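Putative secreted endoglycosylceramidase (Rhodococcus hoagii, PDB 6JYZ) probably hydrolyses the O-glycosidic bond joining the sugar to ceramide in galactosylceramide-type glycolipids, as an endo-acting member of glycoside hydrolase family 5. Local coordinates at residues 68-73 with 360-365; 44-49 with 327-332; 185-190 with 234-239. All blocks are in the same frame, centred on the assembly; numbering follows the deposited sequence.

Contact 1 (68-73 with 360-365); sequences RTDFEA and WSWTQA
Trp-362 lays the edge of its indole against the helix carrying Asp-70 and Ala-73, and one nearly straight hydrogen bond fixes the meeting. The indole NE1 donates to Asp-70 OD1 over 3.0 Å, with an angle of 163° at the hydrogen. The oxygen lies almost in the ring plane and receives the proton on its anti lone pair, the one turned away from the other carboxylate oxygen. The carboxylate itself stands steeply to the indole, the two planes being 74° apart. Trp-362 gets to the helix by an extended first torsion, CG lying opposite the backbone N (chi1 -180°), which brings the ring up to the helix. Farther along the same edge, the six-membered ring rests on the helix surface: CZ2 lies 3.7 Å from Ala-73 CB and 3.6 Å from Asp-70 O. Ala-73, with only a methyl, probably allows the ring to come this close to the helix backbone.

Asp-70 has further partners. OD1 is also hydrogen-bonded to a water, which reaches Thr-363 OG1 at 3.1 Å, and OD2 is bound to the backbone N of Asp-67, just ahead of helix 68-75. The buried carboxylate is thus held through both oxygens, by an indole and a water on one and a peptide N-H on the other. This chemistry implies a buried polar link at the edge of an indole that also packs on Leu-77, Leu-384 and Val-47, fixing the rotation of the indole and joining the loop after strand 356-359 to helix 68-75.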
loop_
_atom_site.group_PDB
_atom_site.type_symbol
_atom_site.label_atom_id
_atom_site.label_comp_id
_atom_site.label_asym_id
_atom_site.label_seq_id
_atom_site.Cartn_x
_atom_site.Cartn_y
_atom_site.Cartn_z
ATOM N N ARG A 68 10.514 12.524 -10.668
ATOM C CA ARG A 68 9.451 13.445 -10.343
ATOM C C ARG A 68 8.336 13.352 -11.374
ATOM O O ARG A 68 7.186 13.631 -11.017
ATOM C CB ARG A 68 10.026 14.880 -10.273
ATOM C CG ARG A 68 10.425 15.435 -11.634
ATOM C CD ARG A 68 10.687 16.938 -11.428
ATOM N NE ARG A 68 11.374 17.559 -12.563
ATOM C CZ ARG A 68 10.808 17.931 -13.720
ATOM N NH1 ARG A 68 9.517 17.725 -13.948
ATOM N NH2 ARG A 68 11.552 18.508 -14.656
ATOM N N THR A 69 8.624 12.954 -12.609
ATOM C CA THR A 69 7.598 12.908 -13.624
ATOM C C THR A 69 6.551 11.842 -13.267
ATOM O O THR A 69 5.398 11.951 -13.681
ATOM C CB THR A 69 8.154 12.661 -15.035
ATOM O OG1 THR A 69 8.675 11.330 -15.205
ATOM C CG2 THR A 69 9.196 13.706 -15.423
ATOM N N ASP A 70 6.934 10.766 -12.572
ATOM C CA ASP A 70 5.944 9.766 -12.172
ATOM C C ASP A 70 4.968 10.379 -11.182
ATOM O O ASP A 70 3.775 10.129 -11.266
ATOM C CB ASP A 70 6.640 8.609 -11.450
ATOM C CG ASP A 70 7.396 7.757 -12.404
ATOM O OD1 ASP A 70 6.705 6.819 -12.935
ATOM O OD2 ASP A 70 8.629 7.995 -12.606
ATOM N N PHE A 71 5.472 11.179 -10.231
ATOM C CA PHE A 71 4.596 11.796 -9.239
ATOM C C PHE A 71 3.715 12.865 -9.891
ATOM O O PHE A 71 2.554 13.041 -9.496
ATOM C CB PHE A 71 5.427 12.354 -8.085
ATOM C CG PHE A 71 6.130 11.233 -7.334
ATOM C CD1 PHE A 71 5.395 10.476 -6.427
ATOM C CD2 PHE A 71 7.461 10.900 -7.549
ATOM C CE1 PHE A 71 6.003 9.404 -5.764
ATOM C CE2 PHE A 71 8.070 9.821 -6.894
ATOM C CZ PHE A 71 7.310 9.070 -6.010
ATOM N N GLU A 72 4.207 13.567 -10.937
ATOM C CA GLU A 72 3.342 14.501 -11.662
ATOM C C GLU A 72 2.234 13.708 -12.335
ATOM O O GLU A 72 1.067 14.144 -12.340
ATOM C CB GLU A 72 4.213 15.249 -12.694
ATOM C CG GLU A 72 5.243 16.139 -12.005
ATOM C CD GLU A 72 6.382 16.651 -12.921
ATOM O OE1 GLU A 72 6.307 16.360 -14.136
ATOM O OE2 GLU A 72 7.262 17.361 -12.400
ATOM N N ALA A 73 2.525 12.547 -12.923
ATOM C CA ALA A 73 1.526 11.734 -13.558
ATOM C C ALA A 73 0.496 11.221 -12.552
ATOM O O ALA A 73 -0.699 11.073 -12.869
ATOM C CB ALA A 73 2.139 10.620 -14.362
ATOM N N TRP A 360 -2.869 -1.555 -6.513
ATOM C CA TRP A 360 -1.672 -2.307 -6.950
ATOM C C TRP A 360 -1.803 -2.410 -8.482
ATOM O O TRP A 360 -2.678 -3.179 -8.906
ATOM C CB TRP A 360 -1.598 -3.695 -6.291
ATOM C CG TRP A 360 -0.298 -4.345 -6.657
ATOM C CD1 TRP A 360 -0.015 -5.072 -7.794
ATOM C CD2 TRP A 360 0.959 -4.162 -5.959
ATOM N NE1 TRP A 360 1.323 -5.402 -7.798
ATOM C CE2 TRP A 360 1.939 -4.816 -6.723
ATOM C CE3 TRP A 360 1.310 -3.533 -4.776
ATOM C CZ2 TRP A 360 3.288 -4.850 -6.315
ATOM C CZ3 TRP A 360 2.646 -3.516 -4.397
ATOM C CH2 TRP A 360 3.601 -4.180 -5.158
ATOM N N SER A 361 -1.005 -1.726 -9.283
ATOM C CA SER A 361 0.107 -0.866 -8.882
ATOM C C SER A 361 0.354 0.166 -9.972
ATOM O O SER A 361 -0.194 0.077 -11.089
ATOM C CB SER A 361 1.342 -1.678 -8.638
ATOM O OG SER A 361 1.806 -2.221 -9.853
ATOM N N TRP A 362 1.234 1.116 -9.679
ATOM C CA TRP A 362 1.585 2.166 -10.634
ATOM C C TRP A 362 2.274 1.595 -11.841
ATOM O O TRP A 362 1.870 1.899 -12.994
ATOM C CB TRP A 362 2.438 3.193 -9.906
ATOM C CG TRP A 362 2.857 4.338 -10.782
ATOM C CD1 TRP A 362 4.114 4.634 -11.183
ATOM C CD2 TRP A 362 1.980 5.335 -11.275
ATOM N NE1 TRP A 362 4.067 5.745 -11.997
ATOM C CE2 TRP A 362 2.783 6.196 -12.043
ATOM C CE3 TRP A 362 0.601 5.566 -11.176
ATOM C CZ2 TRP A 362 2.234 7.278 -12.753
ATOM C CZ3 TRP A 362 0.043 6.631 -11.891
ATOM C CH2 TRP A 362 0.875 7.455 -12.662
ATOM N N THR A 363 3.377 0.855 -11.643
ATOM C CA THR A 363 4.104 0.262 -12.785
ATOM C C THR A 363 4.600 -1.116 -12.399
ATOM O O THR A 363 5.031 -1.353 -11.242
ATOM C CB THR A 363 5.357 1.074 -13.212
ATOM O OG1 THR A 363 6.150 1.404 -12.091
ATOM C CG2 THR A 363 4.996 2.383 -13.912
ATOM N N GLN A 364 4.653 -2.020 -13.354
ATOM C CA GLN A 364 5.327 -3.316 -13.234
ATOM C C GLN A 364 6.253 -3.429 -14.445
ATOM O O GLN A 364 5.756 -3.316 -15.570
ATOM C CB GLN A 364 4.283 -4.411 -13.189
ATOM C CG GLN A 364 4.964 -5.779 -13.061
ATOM C CD GLN A 364 3.977 -6.845 -12.706
ATOM O OE1 GLN A 364 3.583 -7.656 -13.559
ATOM N NE2 GLN A 364 3.606 -6.877 -11.437
ATOM N N ALA A 365 7.533 -3.715 -14.209
ATOM C CA ALA A 365 8.518 -3.806 -15.284
ATOM C C ALA A 365 8.583 -5.218 -15.829
ATOM O O ALA A 365 8.037 -6.195 -15.341
ATOM C CB ALA A 365 9.852 -3.502 -14.690
HETATM O O HOH W 1 7.422 4.209 -11.843
#

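Contact 2 (44-49 with 327-332); sequences GANVNG and TGEWGW
Asn-46 and Glu-329 bring the two backbones nearest to each other, with their CA atoms 7.4 Å apart, a spacing that rules out direct strand pairing. Segment 44-49 follows strand 38-47 to its end and runs into a loop, while 327-332 turns a corner at Gly-328 in the broken strand 326-330. The gap is bridged by a side chain.

Asn-46 ND2 donates to Gly-328 O over 2.9 Å, with 169° at the hydrogen. The carbonyl oxygen lies close to the amide plane, and the donor in turn lies in the carbonyl plane. With CG set beside the backbone N (chi1 -75°), the amide swings from its strand toward the corner. ND2 crosses the chain of Glu-329 at about a right angle, 3.9 Å from its CG, and the amide and carboxylate planes stand nearly perpendicular, 82° apart. ND2 also donates to Trp-359 O, and OD1 accepts from Arg-83 NH1 and Asn-85 ND2, so four hydrogen bonds fix the rotation of the buried amide. Arg-83 also forms a salt bridge with Glu-329 OE2, while Glu-329 OE1, the other carboxylate oxygen, is hydrogen-bonded to Tyr-294 OH. With an alanine here in place of Asn-46, the carbonyl of Gly-328 would probably lose this donor, and Arg-83 and Asn-85 the acceptor they share.

Strand 356-359 lies between the two segments' strands, pairing in parallel with both, and strand 81-86 runs along the far side of 38-47, as in the family 5 barrel, whose active site is at the C-terminal strand ends. Trp-330 and Trp-332 pack on helices 336-353 and 399-405.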
loop_
_atom_site.group_PDB
_atom_site.type_symbol
_atom_site.label_atom_id
_atom_site.label_comp_id
_atom_site.label_asym_id
_atom_site.label_seq_id
_atom_site.Cartn_x
_atom_site.Cartn_y
_atom_site.Cartn_z
ATOM N N GLY A 44 -4.637 6.519 -3.861
ATOM C CA GLY A 44 -3.489 6.595 -4.764
ATOM C C GLY A 44 -3.053 5.206 -5.184
ATOM O O GLY A 44 -3.894 4.311 -5.361
ATOM N N ALA A 45 -1.733 5.031 -5.314
ATOM C CA ALA A 45 -1.221 3.775 -5.901
ATOM C C ALA A 45 0.049 3.358 -5.139
ATOM O O ALA A 45 0.752 4.162 -4.515
ATOM C CB ALA A 45 -0.868 3.967 -7.379
ATOM N N ASN A 46 0.309 2.054 -5.232
ATOM C CA ASN A 46 1.594 1.458 -4.875
ATOM C C ASN A 46 2.653 1.788 -5.948
ATOM O O ASN A 46 2.396 1.668 -7.155
ATOM C CB ASN A 46 1.458 -0.060 -4.767
ATOM C CG ASN A 46 0.757 -0.464 -3.493
ATOM O OD1 ASN A 46 1.442 -0.709 -2.481
ATOM N ND2 ASN A 46 -0.568 -0.510 -3.469
ATOM N N VAL A 47 3.841 2.149 -5.455
ATOM C CA VAL A 47 4.968 2.514 -6.329
ATOM C C VAL A 47 6.201 1.730 -5.861
ATOM O O VAL A 47 6.640 1.956 -4.723
ATOM C CB VAL A 47 5.202 4.033 -6.227
ATOM C CG1 VAL A 47 6.503 4.432 -6.921
ATOM C CG2 VAL A 47 3.994 4.788 -6.856
ATOM N N ASN A 48 6.705 0.860 -6.713
ATOM C CA ASN A 48 7.775 -0.054 -6.330
ATOM C C ASN A 48 9.138 0.334 -6.904
ATOM O O ASN A 48 10.050 -0.480 -6.798
ATOM C CB ASN A 48 7.417 -1.480 -6.702
ATOM C CG ASN A 48 7.514 -1.729 -8.172
ATOM O OD1 ASN A 48 7.680 -0.786 -8.956
ATOM N ND2 ASN A 48 7.454 -3.001 -8.590
ATOM N N GLY A 49 9.307 1.550 -7.436
ATOM C CA GLY A 49 10.574 1.863 -8.106
ATOM C C GLY A 49 11.785 1.804 -7.199
ATOM O O GLY A 49 12.894 1.658 -7.756
ATOM N N THR A 327 -6.927 0.691 2.977
ATOM C CA THR A 327 -6.476 -0.585 2.374
ATOM C C THR A 327 -5.236 -0.356 1.529
ATOM O O THR A 327 -5.264 0.326 0.499
ATOM C CB THR A 327 -7.610 -1.246 1.584
ATOM O OG1 THR A 327 -7.058 -2.467 1.054
ATOM C CG2 THR A 327 -8.213 -0.434 0.455
ATOM N N GLY A 328 -4.130 -0.989 1.897
ATOM C CA GLY A 328 -2.860 -0.690 1.252
ATOM C C GLY A 328 -2.716 -1.316 -0.119
ATOM O O GLY A 328 -1.789 -0.903 -0.849
ATOM N N GLU A 329 -3.539 -2.308 -0.474
ATOM C CA GLU A 329 -3.504 -2.863 -1.812
ATOM C C GLU A 329 -4.861 -3.379 -2.141
ATOM O O GLU A 329 -5.565 -3.971 -1.342
ATOM C CB GLU A 329 -2.643 -4.116 -1.955
ATOM C CG GLU A 329 -1.175 -3.903 -1.724
ATOM C CD GLU A 329 -0.330 -5.148 -1.991
ATOM O OE1 GLU A 329 -0.799 -6.136 -2.618
ATOM O OE2 GLU A 329 0.795 -5.099 -1.498
ATOM N N TRP A 330 -5.211 -3.128 -3.425
ATOM C CA TRP A 330 -6.403 -3.685 -4.074
ATOM C C TRP A 330 -6.149 -3.538 -5.546
ATOM O O TRP A 330 -5.301 -2.752 -5.993
ATOM C CB TRP A 330 -7.655 -2.938 -3.622
ATOM C CG TRP A 330 -7.742 -1.523 -4.109
ATOM C CD1 TRP A 330 -7.208 -0.399 -3.506
ATOM C CD2 TRP A 330 -8.518 -1.068 -5.242
ATOM N NE1 TRP A 330 -7.569 0.735 -4.208
ATOM C CE2 TRP A 330 -8.369 0.346 -5.260
ATOM C CE3 TRP A 330 -9.270 -1.721 -6.220
ATOM C CZ2 TRP A 330 -9.049 1.129 -6.192
ATOM C CZ3 TRP A 330 -9.982 -0.943 -7.118
ATOM C CH2 TRP A 330 -9.863 0.456 -7.097
ATOM N N GLY A 331 -6.845 -4.327 -6.359
ATOM C CA GLY A 331 -6.666 -4.149 -7.805
ATOM C C GLY A 331 -7.219 -5.343 -8.549
ATOM O O GLY A 331 -7.457 -6.404 -7.970
ATOM N N TRP A 332 -7.444 -5.103 -9.848
ATOM C CA TRP A 332 -7.843 -6.149 -10.802
ATOM C C TRP A 332 -6.775 -6.239 -11.863
ATOM O O TRP A 332 -6.132 -5.244 -12.207
ATOM C CB TRP A 332 -9.237 -5.869 -11.417
ATOM C CG TRP A 332 -10.300 -6.461 -10.530
ATOM C CD1 TRP A 332 -10.938 -7.663 -10.724
ATOM C CD2 TRP A 332 -10.840 -5.940 -9.292
ATOM N NE1 TRP A 332 -11.805 -7.907 -9.688
ATOM C CE2 TRP A 332 -11.759 -6.872 -8.792
ATOM C CE3 TRP A 332 -10.662 -4.769 -8.524
ATOM C CZ2 TRP A 332 -12.454 -6.736 -7.590
ATOM C CZ3 TRP A 332 -11.376 -4.595 -7.355
ATOM C CH2 TRP A 332 -12.252 -5.562 -6.883
#

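Contact 3 (185-190 with 234-239); sequences AFYDDE and ADQIGR
Tyr-187 and Gln-236 meet by stacking, the amide lying nearly parallel to the phenol ring with 16° between their planes. The CG methylene of Gln-236 makes a CH-pi contact over one face, 3.8 Å from the ring centroid, and the amide continues across the rim until NE2 stands 3.2 Å from Tyr-187 CD2. CG reaches the ring because the first torsion of Gln-236 places it between the backbone N and the carbonyl carbon (chi1 69°). CD2 at the edge of Phe-186 meets the opposite face of the phenol, toward its rim.

The apolar part belongs to Ile-237, which runs side by side with the tyrosine and points the same way. Its CG1 is 3.8 Å from Tyr-187 CZ and 3.4 Å from Tyr-187 OH. That hydroxyl is hydrogen-bonded to Asn-224 O, which secures the far end of the ring.

Direct hydrogen bonds across the contact are absent, and waters take their place. One water spans the backbone carbonyls, 3.1 Å from Tyr-187 O and 2.8 Å from Gln-236 O. Another donates to both Asp-188 OD1 and Gln-236 OE1. Gln-184 NE2 is bonded to the same OE1 and to Asp-188 OD2, tying the amide to the helix that carries the tyrosine.

The contact joins the end of helix 177-187 to helix 230-251 within the family 5 catalytic domain. Beyond Tyr-187 the chain leaves its helix through a Schellman motif, a recognised C-terminal helix motif: Asp-189 has positive phi, Glu-190 N bonds back to Ala-185 O and Asp-189 N to Phe-186 O.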
loop_
_atom_site.group_PDB
_atom_site.type_symbol
_atom_site.label_atom_id
_atom_site.label_comp_id
_atom_site.label_asym_id
_atom_site.label_seq_id
_atom_site.Cartn_x
_atom_site.Cartn_y
_atom_site.Cartn_z
ATOM N N ALA A 185 11.682 -18.241 11.407
ATOM C CA ALA A 185 12.941 -17.814 12.046
ATOM C C ALA A 185 12.866 -16.355 12.426
ATOM O O ALA A 185 13.291 -15.967 13.521
ATOM C CB ALA A 185 14.055 -18.031 11.074
ATOM N N PHE A 186 12.268 -15.521 11.561
ATOM C CA PHE A 186 12.063 -14.114 11.885
ATOM C C PHE A 186 11.147 -13.954 13.079
ATOM O O PHE A 186 11.468 -13.189 14.036
ATOM C CB PHE A 186 11.487 -13.416 10.665
ATOM C CG PHE A 186 10.978 -12.030 10.886
ATOM C CD1 PHE A 186 11.857 -10.938 10.912
ATOM C CD2 PHE A 186 9.632 -11.835 11.082
ATOM C CE1 PHE A 186 11.361 -9.658 11.120
ATOM C CE2 PHE A 186 9.127 -10.559 11.325
ATOM C CZ PHE A 186 9.996 -9.448 11.335
ATOM N N TYR A 187 9.971 -14.622 13.122
ATOM C CA TYR A 187 9.083 -14.411 14.261
ATOM C C TYR A 187 9.731 -14.892 15.564
ATOM O O TYR A 187 9.445 -14.289 16.626
ATOM C CB TYR A 187 7.736 -15.133 14.025
ATOM C CG TYR A 187 6.950 -14.542 12.895
ATOM C CD1 TYR A 187 6.620 -13.171 12.883
ATOM C CD2 TYR A 187 6.557 -15.324 11.801
ATOM C CE1 TYR A 187 5.904 -12.639 11.817
ATOM C CE2 TYR A 187 5.775 -14.820 10.770
ATOM C CZ TYR A 187 5.513 -13.446 10.767
ATOM O OH TYR A 187 4.802 -12.895 9.711
ATOM N N ASP A 188 10.541 -15.944 15.470
ATOM C CA ASP A 188 11.249 -16.453 16.667
ATOM C C ASP A 188 12.513 -15.662 16.981
ATOM O O ASP A 188 13.184 -15.961 17.960
ATOM C CB ASP A 188 11.507 -17.941 16.485
ATOM C CG ASP A 188 10.142 -18.707 16.492
ATOM O OD1 ASP A 188 9.229 -18.277 17.189
ATOM O OD2 ASP A 188 10.125 -19.699 15.933
ATOM N N ASP A 189 12.849 -14.660 16.176
ATOM C CA ASP A 189 14.019 -13.789 16.380
ATOM C C ASP A 189 15.284 -14.644 16.373
ATOM O O ASP A 189 16.261 -14.332 17.078
ATOM C CB ASP A 189 13.920 -12.929 17.646
ATOM C CG ASP A 189 14.750 -11.668 17.588
ATOM O OD1 ASP A 189 15.229 -11.246 16.536
ATOM O OD2 ASP A 189 14.818 -11.064 18.702
ATOM N N GLU A 190 15.374 -15.661 15.523
ATOM C CA GLU A 190 16.613 -16.445 15.410
ATOM C C GLU A 190 17.707 -15.509 14.916
ATOM O O GLU A 190 17.519 -14.687 14.015
ATOM C CB GLU A 190 16.429 -17.555 14.379
ATOM C CG GLU A 190 15.552 -18.695 14.817
ATOM C CD GLU A 190 15.484 -19.828 13.798
ATOM O OE1 GLU A 190 16.330 -19.955 12.909
ATOM O OE2 GLU A 190 14.505 -20.549 13.922
ATOM N N ALA A 234 -1.298 -14.707 13.828
ATOM C CA ALA A 234 -1.716 -13.361 14.143
ATOM C C ALA A 234 -1.031 -12.899 15.417
ATOM O O ALA A 234 -0.676 -11.718 15.553
ATOM C CB ALA A 234 -3.233 -13.330 14.328
ATOM N N ASP A 235 -0.846 -13.792 16.414
ATOM C CA ASP A 235 -0.195 -13.380 17.647
ATOM C C ASP A 235 1.270 -13.006 17.365
ATOM O O ASP A 235 1.744 -11.987 17.888
ATOM C CB ASP A 235 -0.289 -14.496 18.705
ATOM C CG ASP A 235 -0.069 -13.875 20.094
ATOM O OD1 ASP A 235 0.995 -13.685 20.464
ATOM O OD2 ASP A 235 -1.117 -13.513 20.698
ATOM N N GLN A 236 2.031 -13.818 16.656
ATOM C CA GLN A 236 3.443 -13.504 16.453
ATOM C C GLN A 236 3.626 -12.281 15.545
ATOM O O GLN A 236 4.600 -11.523 15.745
ATOM C CB GLN A 236 4.244 -14.732 16.012
ATOM C CG GLN A 236 3.926 -15.240 14.610
ATOM C CD GLN A 236 4.543 -16.599 14.346
ATOM O OE1 GLN A 236 5.212 -17.180 15.182
ATOM N NE2 GLN A 236 4.338 -17.133 13.154
ATOM N N ILE A 237 2.707 -12.049 14.627
ATOM C CA ILE A 237 2.721 -10.831 13.823
ATOM C C ILE A 237 2.479 -9.625 14.740
ATOM O O ILE A 237 3.232 -8.636 14.692
ATOM C CB ILE A 237 1.684 -10.944 12.701
ATOM C CG1 ILE A 237 2.168 -11.962 11.658
ATOM C CG2 ILE A 237 1.445 -9.557 12.051
ATOM C CD1 ILE A 237 1.044 -12.448 10.720
ATOM N N GLY A 238 1.492 -9.703 15.636
ATOM C CA GLY A 238 1.238 -8.585 16.551
ATOM C C GLY A 238 2.414 -8.356 17.472
ATOM O O GLY A 238 2.723 -7.181 17.792
ATOM N N ARG A 239 3.086 -9.398 17.942
ATOM C CA ARG A 239 4.236 -9.220 18.837
ATOM C C ARG A 239 5.334 -8.446 18.130
ATOM O O ARG A 239 5.952 -7.540 18.739
ATOM C CB ARG A 239 4.772 -10.581 19.257
ATOM C CG ARG A 239 5.757 -10.507 20.409
ATOM C CD ARG A 239 6.363 -11.887 20.725
ATOM N NE ARG A 239 5.345 -12.861 21.127
ATOM C CZ ARG A 239 4.935 -13.039 22.385
ATOM N NH1 ARG A 239 5.358 -12.241 23.352
ATOM N NH2 ARG A 239 4.025 -13.957 22.653
HETATM O O HOH W 2 7.181 -12.167 16.666
HETATM O O HOH W 3 6.857 -16.813 17.408
#

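Overall arrangement
Contact 2 lies deepest, near the centre of the molecule, and contact 1 adjoins it, buried but farther out, their centres about 10 Å apart. Trp-362 N probably bonds to Asn-46 O and Trp-360 N to Trp-330 O, so the loop of contact 1 is sewn to both segments of contact 2. Contact 3 stands apart, about 22 Å from the chain's centre and 26 Å centre to centre from contact 2, and joins helices that the others do not use. Chemistry follows place: each inner contact turns on one direct, nearly straight hydrogen bond between buried groups, whereas contact 3 depends on stacking and bridging waters, with Tyr-187 and Ile-237 buried but Gln-236 partly exposed.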